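Local coordinates for kinetochore protein Mis16 (Schizosaccharomyces japonicus, PDB 4XYH), which is a WD-repeat protein that recognises histone H4 and, independently, the CENP-A-specific chaperone Scm3, probably in assembling centromeric chromatin, at residues A[54-59]-A[397-402]; A[88-93]-A[122-127]; A[144-149]-A[188-193]; A[342-347]-A[383-388]; A[379-384]-A[404-409]. All blocks are in the same frame, centred on the assembly; numbering follows the deposited sequence.

Contact 1: residues A[54-59]-A[397-402]; sequences LTVEWF and VLASLA
This is the seam where the first and last blades of the beta-propeller meet: Val-56 and Trp-58, on the innermost strand of the first blade, lie against Ala-399 and Leu-401, on the second strand of the last, and Val-397 next to it. The strands run antiparallel, 169° between their directions, but their axes stay 7.6 Å apart and no hydrogen bond joins them, so the contact is made mainly by side chains. In the middle Trp-58 lies against Ala-399, the pyrrole corner at the methyl, with Trp-58 NE1 3.4 Å from Ala-399 CB, while the backbone N of Ala-399 lies in the plane of the ring at its edge. These two nitrogens are both donors and do not bond; NE1 is hydrogen-bonded elsewhere. The benzene part of the indole reaches Val-397, Trp-58 CZ2 lying 3.9 Å from Val-397 CG1 in a roughly right-angled crossing. CG of Trp-58 stands anti to the carbonyl carbon (chi1 -67°), which sends the indole across to the facing strand. At the other end, Leu-401 sends CD1 obliquely past Val-56, 3.7 Å from its CB, and on to the backbone, where CD1 sits a tight 3.2 Å from Thr-55 O; that carbonyl bonds Ser-53 OG. Val-56 CG2 is 4.1 Å from Ala-399 CB. Polar ties run beside this apolar layer: Val-56 N bonds Asp-387 OD2 and Trp-58 N bonds Ser-389 OG, both on the innermost strand of the last blade. Face-to-face packing of one blade's second strand on the next blade's innermost strand is the blade-to-blade interface of a WD40 propeller, here at ring closure.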
# COMPACT_ATOMS: atom_id res chain seq x y z
N LEU A 54 2.42 -6.92 7.42
CA LEU A 54 2.45 -5.47 7.24
C LEU A 54 2.13 -5.06 5.81
O LEU A 54 1.96 -3.87 5.51
CB LEU A 54 3.83 -4.92 7.63
CG LEU A 54 4.15 -5.03 9.11
CD1 LEU A 54 5.63 -4.79 9.39
CD2 LEU A 54 3.30 -4.02 9.85
N THR A 55 2.05 -6.04 4.92
CA THR A 55 1.95 -5.76 3.49
C THR A 55 1.01 -6.72 2.77
O THR A 55 0.86 -7.89 3.16
CB THR A 55 3.36 -5.81 2.83
OG1 THR A 55 3.28 -5.45 1.43
CG2 THR A 55 3.99 -7.24 2.98
N VAL A 56 0.35 -6.22 1.73
CA VAL A 56 -0.50 -7.07 0.90
C VAL A 56 -0.56 -6.47 -0.50
O VAL A 56 -0.59 -5.26 -0.67
CB VAL A 56 -1.94 -7.22 1.47
CG1 VAL A 56 -2.69 -5.89 1.49
CG2 VAL A 56 -2.74 -8.24 0.67
N GLU A 57 -0.56 -7.34 -1.51
CA GLU A 57 -0.65 -6.93 -2.90
C GLU A 57 -1.26 -8.08 -3.68
O GLU A 57 -0.87 -9.24 -3.49
CB GLU A 57 0.72 -6.55 -3.47
CG GLU A 57 0.64 -5.68 -4.72
CD GLU A 57 2.00 -5.40 -5.36
OE1 GLU A 57 2.96 -6.13 -5.05
OE2 GLU A 57 2.11 -4.46 -6.19
N TRP A 58 -2.24 -7.77 -4.53
CA TRP A 58 -2.82 -8.75 -5.46
C TRP A 58 -1.89 -8.99 -6.63
O TRP A 58 -1.40 -8.04 -7.23
CB TRP A 58 -4.17 -8.29 -6.02
CG TRP A 58 -5.27 -8.20 -5.04
CD1 TRP A 58 -5.65 -7.10 -4.34
CD2 TRP A 58 -6.15 -9.25 -4.67
NE1 TRP A 58 -6.73 -7.40 -3.55
CE2 TRP A 58 -7.05 -8.72 -3.72
CE3 TRP A 58 -6.27 -10.60 -5.03
CZ2 TRP A 58 -8.06 -9.48 -3.14
CZ3 TRP A 58 -7.26 -11.35 -4.45
CH2 TRP A 58 -8.15 -10.79 -3.51
N PHE A 59 -1.67 -10.26 -6.97
CA PHE A 59 -0.99 -10.58 -8.22
C PHE A 59 -1.97 -10.47 -9.40
O PHE A 59 -3.16 -10.80 -9.27
CB PHE A 59 -0.42 -12.00 -8.19
CG PHE A 59 0.85 -12.14 -7.39
CD1 PHE A 59 2.07 -11.82 -7.95
CD2 PHE A 59 0.82 -12.62 -6.08
CE1 PHE A 59 3.25 -11.98 -7.23
CE2 PHE A 59 1.99 -12.79 -5.35
CZ PHE A 59 3.21 -12.47 -5.93
N VAL A 397 -13.12 -5.52 -5.86
CA VAL A 397 -12.66 -6.43 -4.83
C VAL A 397 -11.43 -5.84 -4.15
O VAL A 397 -10.50 -5.43 -4.82
CB VAL A 397 -12.34 -7.82 -5.39
CG1 VAL A 397 -11.72 -8.71 -4.31
CG2 VAL A 397 -13.61 -8.47 -5.98
N LEU A 398 -11.43 -5.79 -2.82
CA LEU A 398 -10.30 -5.24 -2.08
C LEU A 398 -9.76 -6.22 -1.07
O LEU A 398 -10.50 -7.06 -0.55
CB LEU A 398 -10.68 -3.93 -1.38
CG LEU A 398 -10.99 -2.84 -2.41
CD1 LEU A 398 -12.49 -2.76 -2.71
CD2 LEU A 398 -10.45 -1.51 -2.00
N ALA A 399 -8.47 -6.13 -0.81
CA ALA A 399 -7.85 -6.82 0.30
C ALA A 399 -7.37 -5.78 1.29
O ALA A 399 -6.82 -4.74 0.90
CB ALA A 399 -6.69 -7.70 -0.19
N SER A 400 -7.58 -6.03 2.58
CA SER A 400 -7.08 -5.13 3.62
C SER A 400 -6.59 -5.90 4.84
O SER A 400 -7.14 -6.95 5.18
CB SER A 400 -8.15 -4.10 4.02
OG SER A 400 -9.39 -4.72 4.33
N LEU A 401 -5.56 -5.37 5.47
CA LEU A 401 -4.90 -5.97 6.63
C LEU A 401 -4.97 -5.06 7.83
O LEU A 401 -4.88 -3.84 7.69
CB LEU A 401 -3.41 -6.23 6.35
CG LEU A 401 -2.93 -7.31 5.42
CD1 LEU A 401 -1.47 -7.01 5.14
CD2 LEU A 401 -3.11 -8.66 6.09
N ALA A 402 -5.10 -5.66 9.01
CA ALA A 402 -5.07 -4.88 10.24
C ALA A 402 -4.05 -5.48 11.19
O ALA A 402 -3.58 -6.60 10.97
CB ALA A 402 -6.46 -4.83 10.87

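Contact 2: residues A[88-93]-A[122-127]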
# COMPACT_ATOMS: atom_id res chain seq x y z
N TYR A 88 8.77 -14.82 6.91
CA TYR A 88 8.63 -15.27 5.53
C TYR A 88 7.97 -14.26 4.63
O TYR A 88 7.02 -13.57 5.02
CB TYR A 88 7.81 -16.56 5.44
CG TYR A 88 8.30 -17.72 6.27
CD1 TYR A 88 9.25 -18.61 5.78
CD2 TYR A 88 7.78 -17.95 7.53
CE1 TYR A 88 9.67 -19.70 6.53
CE2 TYR A 88 8.19 -19.03 8.29
CZ TYR A 88 9.13 -19.90 7.79
OH TYR A 88 9.55 -20.97 8.55
N LEU A 89 8.49 -14.19 3.41
CA LEU A 89 7.73 -13.63 2.29
C LEU A 89 6.75 -14.72 1.87
O LEU A 89 7.14 -15.89 1.77
CB LEU A 89 8.67 -13.22 1.15
CG LEU A 89 8.00 -12.66 -0.10
CD1 LEU A 89 7.31 -11.31 0.20
CD2 LEU A 89 9.06 -12.50 -1.23
N GLN A 90 5.50 -14.36 1.63
CA GLN A 90 4.46 -15.37 1.43
C GLN A 90 3.61 -15.11 0.20
O GLN A 90 3.29 -13.95 -0.12
CB GLN A 90 3.53 -15.45 2.66
CG GLN A 90 4.24 -15.79 3.96
CD GLN A 90 3.29 -15.93 5.14
OE1 GLN A 90 3.27 -16.96 5.81
NE2 GLN A 90 2.52 -14.88 5.43
N VAL A 91 3.24 -16.19 -0.47
CA VAL A 91 2.26 -16.14 -1.55
C VAL A 91 1.03 -16.91 -1.08
O VAL A 91 1.14 -18.05 -0.64
CB VAL A 91 2.77 -16.75 -2.87
CG1 VAL A 91 1.68 -16.66 -3.96
CG2 VAL A 91 4.05 -16.07 -3.31
N ALA A 92 -0.13 -16.27 -1.17
CA ALA A 92 -1.38 -16.92 -0.79
C ALA A 92 -2.27 -17.09 -2.02
O ALA A 92 -2.22 -16.27 -2.93
CB ALA A 92 -2.10 -16.13 0.28
N SER A 93 -3.06 -18.15 -2.05
CA SER A 93 -4.11 -18.27 -3.05
C SER A 93 -5.48 -18.17 -2.40
O SER A 93 -5.70 -18.59 -1.26
CB SER A 93 -3.99 -19.59 -3.82
OG SER A 93 -4.06 -20.67 -2.93
N LEU A 122 -8.87 -18.99 1.31
CA LEU A 122 -7.51 -18.49 1.52
C LEU A 122 -6.57 -19.53 2.12
O LEU A 122 -6.79 -19.99 3.24
CB LEU A 122 -7.52 -17.27 2.43
CG LEU A 122 -6.32 -16.29 2.40
CD1 LEU A 122 -4.97 -16.88 2.87
CD2 LEU A 122 -6.19 -15.67 1.01
N ASP A 123 -5.50 -19.86 1.41
CA ASP A 123 -4.42 -20.60 2.04
C ASP A 123 -3.03 -20.18 1.52
O ASP A 123 -2.90 -19.65 0.42
CB ASP A 123 -4.66 -22.11 1.89
CG ASP A 123 -4.01 -22.70 0.65
OD1 ASP A 123 -4.56 -22.51 -0.46
OD2 ASP A 123 -2.96 -23.38 0.80
N ILE A 124 -2.02 -20.39 2.36
CA ILE A 124 -0.63 -20.04 2.04
C ILE A 124 0.05 -21.14 1.25
O ILE A 124 0.26 -22.23 1.77
CB ILE A 124 0.19 -19.80 3.31
CG1 ILE A 124 -0.51 -18.80 4.24
CG2 ILE A 124 1.59 -19.33 2.95
CD1 ILE A 124 -0.48 -17.37 3.76
N VAL A 125 0.43 -20.86 0.01
CA VAL A 125 1.01 -21.89 -0.84
C VAL A 125 2.53 -21.85 -0.93
O VAL A 125 3.15 -22.83 -1.35
CB VAL A 125 0.43 -21.80 -2.25
CG1 VAL A 125 -1.07 -22.03 -2.19
CG2 VAL A 125 0.75 -20.45 -2.88
N GLN A 126 3.15 -20.74 -0.55
CA GLN A 126 4.61 -20.67 -0.56
C GLN A 126 5.12 -19.69 0.49
O GLN A 126 4.58 -18.60 0.68
CB GLN A 126 5.13 -20.28 -1.95
CG GLN A 126 6.60 -20.61 -2.12
CD GLN A 126 7.12 -20.44 -3.55
OE1 GLN A 126 7.07 -19.35 -4.11
NE2 GLN A 126 7.63 -21.52 -4.13
N LYS A 127 6.17 -20.11 1.19
CA LYS A 127 6.80 -19.28 2.20
C LYS A 127 8.27 -19.25 1.91
O LYS A 127 8.90 -20.31 1.73
CB LYS A 127 6.54 -19.80 3.62
CG LYS A 127 5.06 -20.04 3.89
CD LYS A 127 4.72 -20.03 5.36
CE LYS A 127 5.18 -21.29 6.04
NZ LYS A 127 5.09 -21.14 7.53
O HOH W 1 6.67 -22.80 8.85
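Tyr-88 and Lys-127 meet across two paired strands, the lysine chain folding across the phenol. Lys-127 starts with CB 3.7 Å from Tyr-88 CD1; CD lies over one face of the ring toward the rim, and the bend at the third torsion (chi3 -74°) turns CE and NZ so that NZ makes an off-centre cation-pi contact, 4.3 Å from the ring centroid of Tyr-88. A water accepts from Lys-127 NZ at 2.6 Å and reaches Tyr-88 OH weakly. A serine at Tyr-88 would probably strip the ammonium of its aromatic partner and let the lysine chain swing away. Gln-90 lies alongside Lys-127, pointing the same way, its OE1 3.4 Å from Lys-127 CD. Next along this face, Ala-92 CB touches the tips of two longer chains, Leu-122 CD1 at 3.9 Å and Ile-124 CD1 at 4.0 Å. On the other side of the sheet, Val-91 CG1 anti to its own N (chi1 -180°) extends obliquely to Val-125 CG2, 4.0 Å off. Val-91 O is shared: Val-125 N bonds it at 3.0 Å, Gln-126 N only weakly, while Val-91 N is bonded to Gln-126 O. Beyond, Ser-93 and Asp-123 exchange backbone bonds. One extra residue on the strand that carries Val-125 and Gln-126, both facing Val-91, is a classic beta bulge, here between the third and fourth strands of the first blade's sheet.

Contact 3: residues A[144-149]-A[188-193]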
# COMPACT_ATOMS: atom_id res chain seq x y z
N PRO A 144 5.99 -10.13 -12.60
CA PRO A 144 5.57 -10.42 -11.22
C PRO A 144 6.33 -11.53 -10.50
O PRO A 144 6.11 -11.71 -9.29
CB PRO A 144 4.10 -10.80 -11.38
CG PRO A 144 3.68 -10.01 -12.55
CD PRO A 144 4.84 -10.07 -13.50
N ASP A 145 7.20 -12.26 -11.19
CA ASP A 145 8.01 -13.28 -10.53
C ASP A 145 9.15 -12.64 -9.75
O ASP A 145 9.78 -13.28 -8.90
CB ASP A 145 8.60 -14.30 -11.52
CG ASP A 145 7.57 -15.30 -12.05
OD1 ASP A 145 6.60 -15.64 -11.32
OD2 ASP A 145 7.77 -15.77 -13.20
N ILE A 146 9.44 -11.39 -10.08
CA ILE A 146 10.48 -10.65 -9.38
C ILE A 146 9.86 -9.80 -8.25
O ILE A 146 9.04 -8.92 -8.50
CB ILE A 146 11.28 -9.73 -10.36
CG1 ILE A 146 11.88 -10.56 -11.51
CG2 ILE A 146 12.33 -8.93 -9.64
CD1 ILE A 146 12.87 -11.62 -11.07
N ILE A 147 10.21 -10.11 -7.00
CA ILE A 147 9.66 -9.39 -5.83
C ILE A 147 10.75 -8.56 -5.16
O ILE A 147 11.87 -9.04 -4.95
CB ILE A 147 9.06 -10.35 -4.77
CG1 ILE A 147 8.19 -11.44 -5.39
CG2 ILE A 147 8.31 -9.56 -3.66
CD1 ILE A 147 6.97 -10.92 -6.09
N ALA A 148 10.43 -7.30 -4.84
CA ALA A 148 11.30 -6.50 -3.99
C ALA A 148 10.66 -6.37 -2.61
O ALA A 148 9.44 -6.29 -2.51
CB ALA A 148 11.54 -5.12 -4.60
N THR A 149 11.48 -6.36 -1.56
CA THR A 149 10.95 -6.11 -0.21
C THR A 149 11.85 -5.17 0.55
O THR A 149 12.98 -4.95 0.14
CB THR A 149 10.82 -7.40 0.66
OG1 THR A 149 12.11 -7.79 1.15
CG2 THR A 149 10.19 -8.55 -0.10
N LEU A 188 8.66 2.03 -0.84
CA LEU A 188 9.14 1.10 -1.87
C LEU A 188 8.26 1.16 -3.11
O LEU A 188 7.04 1.11 -3.01
CB LEU A 188 9.15 -0.34 -1.32
CG LEU A 188 9.44 -1.47 -2.32
CD1 LEU A 188 10.86 -1.38 -2.82
CD2 LEU A 188 9.24 -2.83 -1.65
N GLY A 189 8.87 1.25 -4.29
CA GLY A 189 8.08 1.28 -5.50
C GLY A 189 8.91 1.03 -6.74
O GLY A 189 10.03 1.57 -6.87
N TRP A 190 8.37 0.22 -7.65
CA TRP A 190 9.01 -0.04 -8.93
C TRP A 190 8.72 1.04 -9.96
O TRP A 190 7.69 1.74 -9.91
CB TRP A 190 8.54 -1.36 -9.50
CG TRP A 190 8.98 -2.56 -8.74
CD1 TRP A 190 8.28 -3.23 -7.78
CD2 TRP A 190 10.21 -3.27 -8.93
NE1 TRP A 190 9.01 -4.32 -7.36
CE2 TRP A 190 10.20 -4.36 -8.04
CE3 TRP A 190 11.31 -3.10 -9.77
CZ2 TRP A 190 11.25 -5.27 -7.96
CZ3 TRP A 190 12.36 -4.01 -9.69
CH2 TRP A 190 12.32 -5.07 -8.79
N ASN A 191 9.65 1.18 -10.90
CA ASN A 191 9.49 2.01 -12.07
C ASN A 191 8.63 1.26 -13.11
O ASN A 191 8.91 0.10 -13.43
CB ASN A 191 10.86 2.37 -12.63
CG ASN A 191 10.82 3.52 -13.64
OD1 ASN A 191 10.07 3.48 -14.63
ND2 ASN A 191 11.62 4.56 -13.39
N PHE A 192 7.58 1.91 -13.62
CA PHE A 192 6.66 1.26 -14.56
C PHE A 192 7.13 1.31 -16.02
O PHE A 192 6.66 0.56 -16.86
CB PHE A 192 5.27 1.88 -14.44
CG PHE A 192 4.67 1.73 -13.08
CD1 PHE A 192 4.02 0.55 -12.72
CD2 PHE A 192 4.75 2.77 -12.14
CE1 PHE A 192 3.47 0.40 -11.45
CE2 PHE A 192 4.20 2.62 -10.88
CZ PHE A 192 3.56 1.43 -10.53
N ILE A 193 8.07 2.21 -16.31
CA ILE A 193 8.57 2.39 -17.67
C ILE A 193 9.93 1.71 -17.87
O ILE A 193 10.16 1.02 -18.86
CB ILE A 193 8.68 3.88 -18.02
CG1 ILE A 193 7.32 4.56 -17.87
CG2 ILE A 193 9.27 4.07 -19.41
CD1 ILE A 193 6.19 3.81 -18.58
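Strands 146-149 and 188-190 pass nearly antiparallel, 154° between their directions and 8.1 Å between axes, without a single hydrogen bond across, because they belong to neighbouring propeller blades and face each other through their side chains. Trp-190 makes the largest share of the contact. Its CG stands beside the backbone N, opposite the carbonyl carbon (chi1 -68°), and the indole extends to the other strand so that CZ2 comes 3.4 Å from Ala-148 CB. The methyl approaches obliquely, whereas Ala-148 N lies in the ring plane at the edge, 3.8 Å from Trp-190 CZ2. Further round, CH2 of Trp-190 meets Ile-146 CG2 at 4.0 Å, the two side chains crossing at about a right angle. Leu-188 covers the other flank of Ala-148: its CD2 is 3.6 Å from Ala-148 O, and CD1 is 4.2 Å from Ala-148 CB. The ring's one polar atom, NE1, hydrogen-bonds Arg-138 O, on the innermost strand of the blade that holds Ala-148. A leucine in place of Trp-190 would probably leave that carbonyl without its indole donor and open a gap beside Ala-148 and Ile-146. Just past the tryptophan the chain leaves the strand in an Asx turn, Asn-191 OD1 accepting from Ile-193 N at 2.9 Å, while Asn-191 ND2 bonds Glu-248 O. The chemistry is thus almost wholly apolar: a broad ring and a branched leucine close over an alanine, and the indole N-H that the ring carries into this buried layer is paid for by a backbone carbonyl of the opposing blade.

Contact 4: residues A[342-347]-A[383-388]; sequences VTSSTD and NRVSDL
Val-385 and Leu-388, three residues apart, both turn their side chains to Ser-344 and its strand, which a regular strand would not allow; Ser-386 between them takes nearly helical backbone angles (phi/psi -86°/-40°) and kinks the chain so that Ser-386 and Asp-387 both point away. Val-385 CG1, anti to its backbone N, presses on Ser-344 CB at 3.5 Å. The serine thus offers its carbon here, while its OG is bonded to Asn-330 OD1. Leu-388 lays CD2 3.9 Å from the same Ser-344 CB and meets Val-342 tip to tip, CD1 3.8 Å from Val-342 CG1. Toward the loop end, the extended chain of Arg-384 crosses Thr-346 obliquely, CG lying 4.0 Å from Thr-346 CA; Thr-346 OG1 sits near the guanidinium plane at its edge, and the guanidinium itself makes a cation-pi contact with Tyr-329. An ST turn follows the strand: Asp-347 N gives an almost straight bond (176°) to Ser-345 OG, 3.0 Å long. Asp-347 OD2 then bonds His-324 ND1, whose NE2 meets Thr-343 OG1, itself bonded to Trp-353 NE1, the Trp-Thr-His-Asp tetrad of a WD40 blade. The contact joins strand 340-345, second in its blade, to 385-390, innermost in the next; Val-350 of strand 350-354 packs on Val-342, Val-385 and Leu-388, and strand 398-402 lies beyond Leu-388.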
# COMPACT_ATOMS: atom_id res chain seq x y z
N VAL A 342 -9.44 4.64 -2.33
CA VAL A 342 -9.69 4.02 -1.06
C VAL A 342 -8.61 4.49 -0.07
O VAL A 342 -7.46 4.70 -0.45
CB VAL A 342 -9.71 2.47 -1.19
CG1 VAL A 342 -8.31 1.90 -1.48
CG2 VAL A 342 -10.25 1.86 0.05
N THR A 343 -9.00 4.68 1.19
CA THR A 343 -8.08 5.10 2.23
C THR A 343 -8.29 4.25 3.49
O THR A 343 -9.33 3.61 3.66
CB THR A 343 -8.26 6.60 2.61
OG1 THR A 343 -9.57 6.82 3.15
CG2 THR A 343 -8.07 7.48 1.39
N SER A 344 -7.28 4.25 4.36
CA SER A 344 -7.31 3.44 5.58
C SER A 344 -6.75 4.28 6.71
O SER A 344 -5.90 5.15 6.49
CB SER A 344 -6.49 2.16 5.43
OG SER A 344 -5.12 2.38 5.73
N SER A 345 -7.20 4.00 7.92
CA SER A 345 -6.88 4.86 9.03
C SER A 345 -6.70 4.10 10.34
O SER A 345 -7.11 2.94 10.48
CB SER A 345 -7.98 5.92 9.18
OG SER A 345 -7.82 6.68 10.36
N THR A 346 -6.06 4.76 11.29
CA THR A 346 -5.94 4.27 12.65
C THR A 346 -7.32 4.18 13.32
O THR A 346 -7.51 3.45 14.29
CB THR A 346 -4.98 5.17 13.46
OG1 THR A 346 -3.69 5.13 12.85
CG2 THR A 346 -4.86 4.71 14.90
N ASP A 347 -8.30 4.89 12.77
CA ASP A 347 -9.67 4.81 13.28
C ASP A 347 -10.32 3.47 12.97
O ASP A 347 -11.50 3.27 13.28
CB ASP A 347 -10.55 5.96 12.74
CG ASP A 347 -10.84 5.85 11.23
OD1 ASP A 347 -10.54 4.81 10.59
OD2 ASP A 347 -11.40 6.83 10.70
N ASN A 383 -9.00 -3.27 14.40
CA ASN A 383 -7.74 -2.65 14.74
C ASN A 383 -7.25 -1.80 13.59
O ASN A 383 -7.84 -1.81 12.51
CB ASN A 383 -6.68 -3.69 15.09
CG ASN A 383 -6.17 -3.53 16.49
OD1 ASN A 383 -5.48 -2.56 16.81
ND2 ASN A 383 -6.52 -4.47 17.35
N ARG A 384 -6.17 -1.07 13.85
CA ARG A 384 -5.55 -0.21 12.86
C ARG A 384 -5.28 -0.97 11.57
O ARG A 384 -4.79 -2.10 11.59
CB ARG A 384 -4.25 0.36 13.41
CG ARG A 384 -3.47 1.13 12.39
CD ARG A 384 -2.03 1.33 12.80
NE ARG A 384 -1.27 1.90 11.70
CZ ARG A 384 -0.42 1.22 10.95
NH1 ARG A 384 -0.21 -0.08 11.18
NH2 ARG A 384 0.23 1.84 9.96
N VAL A 385 -5.62 -0.35 10.45
CA VAL A 385 -5.39 -0.96 9.15
C VAL A 385 -3.96 -0.71 8.67
O VAL A 385 -3.55 0.44 8.56
CB VAL A 385 -6.39 -0.40 8.11
CG1 VAL A 385 -6.18 -1.08 6.75
CG2 VAL A 385 -7.82 -0.60 8.61
N SER A 386 -3.23 -1.78 8.38
CA SER A 386 -1.81 -1.71 8.00
C SER A 386 -1.54 -1.46 6.51
O SER A 386 -0.61 -0.74 6.17
CB SER A 386 -1.10 -3.00 8.39
OG SER A 386 -1.32 -3.28 9.77
N ASP A 387 -2.32 -2.10 5.64
CA ASP A 387 -2.12 -2.02 4.19
C ASP A 387 -3.40 -2.45 3.49
O ASP A 387 -4.28 -3.07 4.10
CB ASP A 387 -0.94 -2.89 3.75
CG ASP A 387 -0.35 -2.45 2.39
OD1 ASP A 387 -0.67 -1.33 1.93
OD2 ASP A 387 0.45 -3.21 1.79
N LEU A 388 -3.51 -2.11 2.21
CA LEU A 388 -4.64 -2.57 1.41
C LEU A 388 -4.29 -2.56 -0.07
O LEU A 388 -3.33 -1.89 -0.49
CB LEU A 388 -5.90 -1.72 1.65
CG LEU A 388 -5.83 -0.19 1.72
CD1 LEU A 388 -5.38 0.40 0.42
CD2 LEU A 388 -7.20 0.39 2.08

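Contact 5: residues A[379-384]-A[404-409]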
# COMPACT_ATOMS: atom_id res chain seq x y z
N GLY A 379 -16.25 -1.32 7.91
CA GLY A 379 -16.07 -1.38 9.35
C GLY A 379 -15.68 -2.75 9.89
O GLY A 379 -15.80 -3.02 11.08
N GLY A 380 -15.17 -3.62 9.01
CA GLY A 380 -14.83 -4.98 9.40
C GLY A 380 -13.56 -5.19 10.21
O GLY A 380 -13.36 -6.26 10.79
N HIS A 381 -12.68 -4.19 10.26
CA HIS A 381 -11.45 -4.36 11.04
C HIS A 381 -11.61 -3.85 12.45
O HIS A 381 -12.25 -2.82 12.69
CB HIS A 381 -10.27 -3.65 10.35
CG HIS A 381 -9.83 -4.33 9.10
ND1 HIS A 381 -9.20 -5.56 9.10
CD2 HIS A 381 -9.95 -3.98 7.80
CE1 HIS A 381 -8.94 -5.92 7.86
NE2 HIS A 381 -9.37 -4.98 7.04
N THR A 382 -11.03 -4.58 13.40
CA THR A 382 -11.15 -4.27 14.82
C THR A 382 -9.84 -3.69 15.34
O THR A 382 -9.58 -3.65 16.54
CB THR A 382 -11.51 -5.52 15.63
OG1 THR A 382 -10.72 -6.60 15.14
CG2 THR A 382 -13.00 -5.88 15.45
N ASN A 383 -9.00 -3.27 14.40
CA ASN A 383 -7.74 -2.65 14.74
C ASN A 383 -7.25 -1.80 13.59
O ASN A 383 -7.84 -1.81 12.51
CB ASN A 383 -6.68 -3.69 15.09
CG ASN A 383 -6.17 -3.53 16.49
OD1 ASN A 383 -5.48 -2.56 16.81
ND2 ASN A 383 -6.52 -4.47 17.35
N ARG A 384 -6.17 -1.07 13.85
CA ARG A 384 -5.55 -0.21 12.86
C ARG A 384 -5.28 -0.97 11.57
O ARG A 384 -4.79 -2.10 11.59
CB ARG A 384 -4.25 0.36 13.41
CG ARG A 384 -3.47 1.13 12.39
CD ARG A 384 -2.03 1.33 12.80
NE ARG A 384 -1.27 1.90 11.70
CZ ARG A 384 -0.42 1.22 10.95
NH1 ARG A 384 -0.21 -0.08 11.18
NH2 ARG A 384 0.23 1.84 9.96
N ASP A 404 -4.16 -6.82 14.03
CA ASP A 404 -4.51 -7.99 14.83
C ASP A 404 -4.52 -9.29 14.04
O ASP A 404 -5.37 -10.14 14.29
CB ASP A 404 -5.89 -7.79 15.47
CG ASP A 404 -6.98 -7.41 14.44
OD1 ASP A 404 -6.78 -7.66 13.23
OD2 ASP A 404 -8.02 -6.87 14.83
N ASN A 405 -3.61 -9.43 13.07
CA ASN A 405 -3.46 -10.67 12.30
C ASN A 405 -4.63 -11.01 11.36
O ASN A 405 -4.74 -12.15 10.89
CB ASN A 405 -3.25 -11.87 13.23
CG ASN A 405 -1.92 -11.82 13.97
OD1 ASN A 405 -1.41 -10.75 14.29
ND2 ASN A 405 -1.36 -12.99 14.23
N ILE A 406 -5.48 -10.04 11.09
CA ILE A 406 -6.64 -10.28 10.24
C ILE A 406 -6.45 -9.77 8.82
O ILE A 406 -6.13 -8.59 8.62
CB ILE A 406 -7.91 -9.63 10.83
CG1 ILE A 406 -8.32 -10.37 12.10
CG2 ILE A 406 -9.05 -9.69 9.84
CD1 ILE A 406 -8.59 -11.82 11.86
N LEU A 407 -6.62 -10.66 7.85
CA LEU A 407 -6.72 -10.30 6.45
C LEU A 407 -8.19 -10.36 6.01
O LEU A 407 -8.87 -11.35 6.25
CB LEU A 407 -5.87 -11.22 5.57
CG LEU A 407 -6.16 -11.11 4.07
CD1 LEU A 407 -5.81 -9.73 3.54
CD2 LEU A 407 -5.42 -12.19 3.27
N GLN A 408 -8.67 -9.30 5.38
CA GLN A 408 -10.04 -9.33 4.87
C GLN A 408 -10.06 -9.05 3.38
O GLN A 408 -9.37 -8.15 2.88
CB GLN A 408 -10.92 -8.32 5.60
CG GLN A 408 -11.66 -8.91 6.76
CD GLN A 408 -12.32 -7.88 7.65
OE1 GLN A 408 -12.37 -6.68 7.33
NE2 GLN A 408 -12.83 -8.33 8.80
N ILE A 409 -10.85 -9.85 2.68
CA ILE A 409 -11.09 -9.71 1.26
C ILE A 409 -12.57 -9.43 1.07
O ILE A 409 -13.41 -10.27 1.39
CB ILE A 409 -10.64 -10.96 0.49
CG1 ILE A 409 -9.14 -11.17 0.69
CG2 ILE A 409 -10.98 -10.83 -1.01
CD1 ILE A 409 -8.58 -12.38 -0.02
O HOH W 2 -9.21 -6.71 12.00
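His-381 and Gln-408 overlap in the last WD40 blade, where the Gly-His pair before the innermost strand packs on the third strand. Gln-408 OE1 sits 3.4 Å above the centre of the imidazole, amide and ring planes 29° apart, the two chains sliding past each other in opposite directions. The other amide atom, NE2, gives a 2.9 Å bond to Gly-380 O, coming from above the carbonyl plane (63° out of it). There is no room for a side chain at Gly-380: a beta carbon would fall 2.6 Å from Gln-408 OE1. Thr-382 OG1 donates to Asp-404 OD2 at 2.7 Å, nearly along its C-O axis. In the next shell, His-378 NE2 bonds Gln-408 OE1 and so fixes which way the amide is turned, while His-381 NE2 bonds Ser-400 OG, which also bonds Trp-410 NE1. This is the Trp-Ser-His-Asp tetrad of WD repeats, but its last link is indirect, His-381 ND1 and Asp-404 OD1 being 5.2 Å apart. Helix 19-40 covers Thr-382 through Ile-26 and Tyr-30. A water closes the link, lying in the imidazole plane 3.1 Å from His-381 ND1, accepting from Thr-382 N and donating to Asp-404 OD1 at 2.9 Å.

Contacts 1, 3 and 4 are the buried ones, each setting the second strand of one blade against the innermost strand of the next; they are mainly apolar and lack cross-strand hydrogen bonds. Contacts 2 and 5 lie within single blades, are only partly buried, and rely on polar chemistry: backbone bonds in contact 2, side-chain bonds and a water in contact 5. The last blade ties three together, since 385-388, 398-402 and 406-409 are adjacent strands; Ser-400 of contact 1 bonds His-381 of contact 5, and contacts 4 and 5 share Asn-383 and Arg-384. Contact 3, across the chain's centre from contact 5, meets contacts 1 and 2 through Phe-59 and Leu-89, which both touch Ile-147.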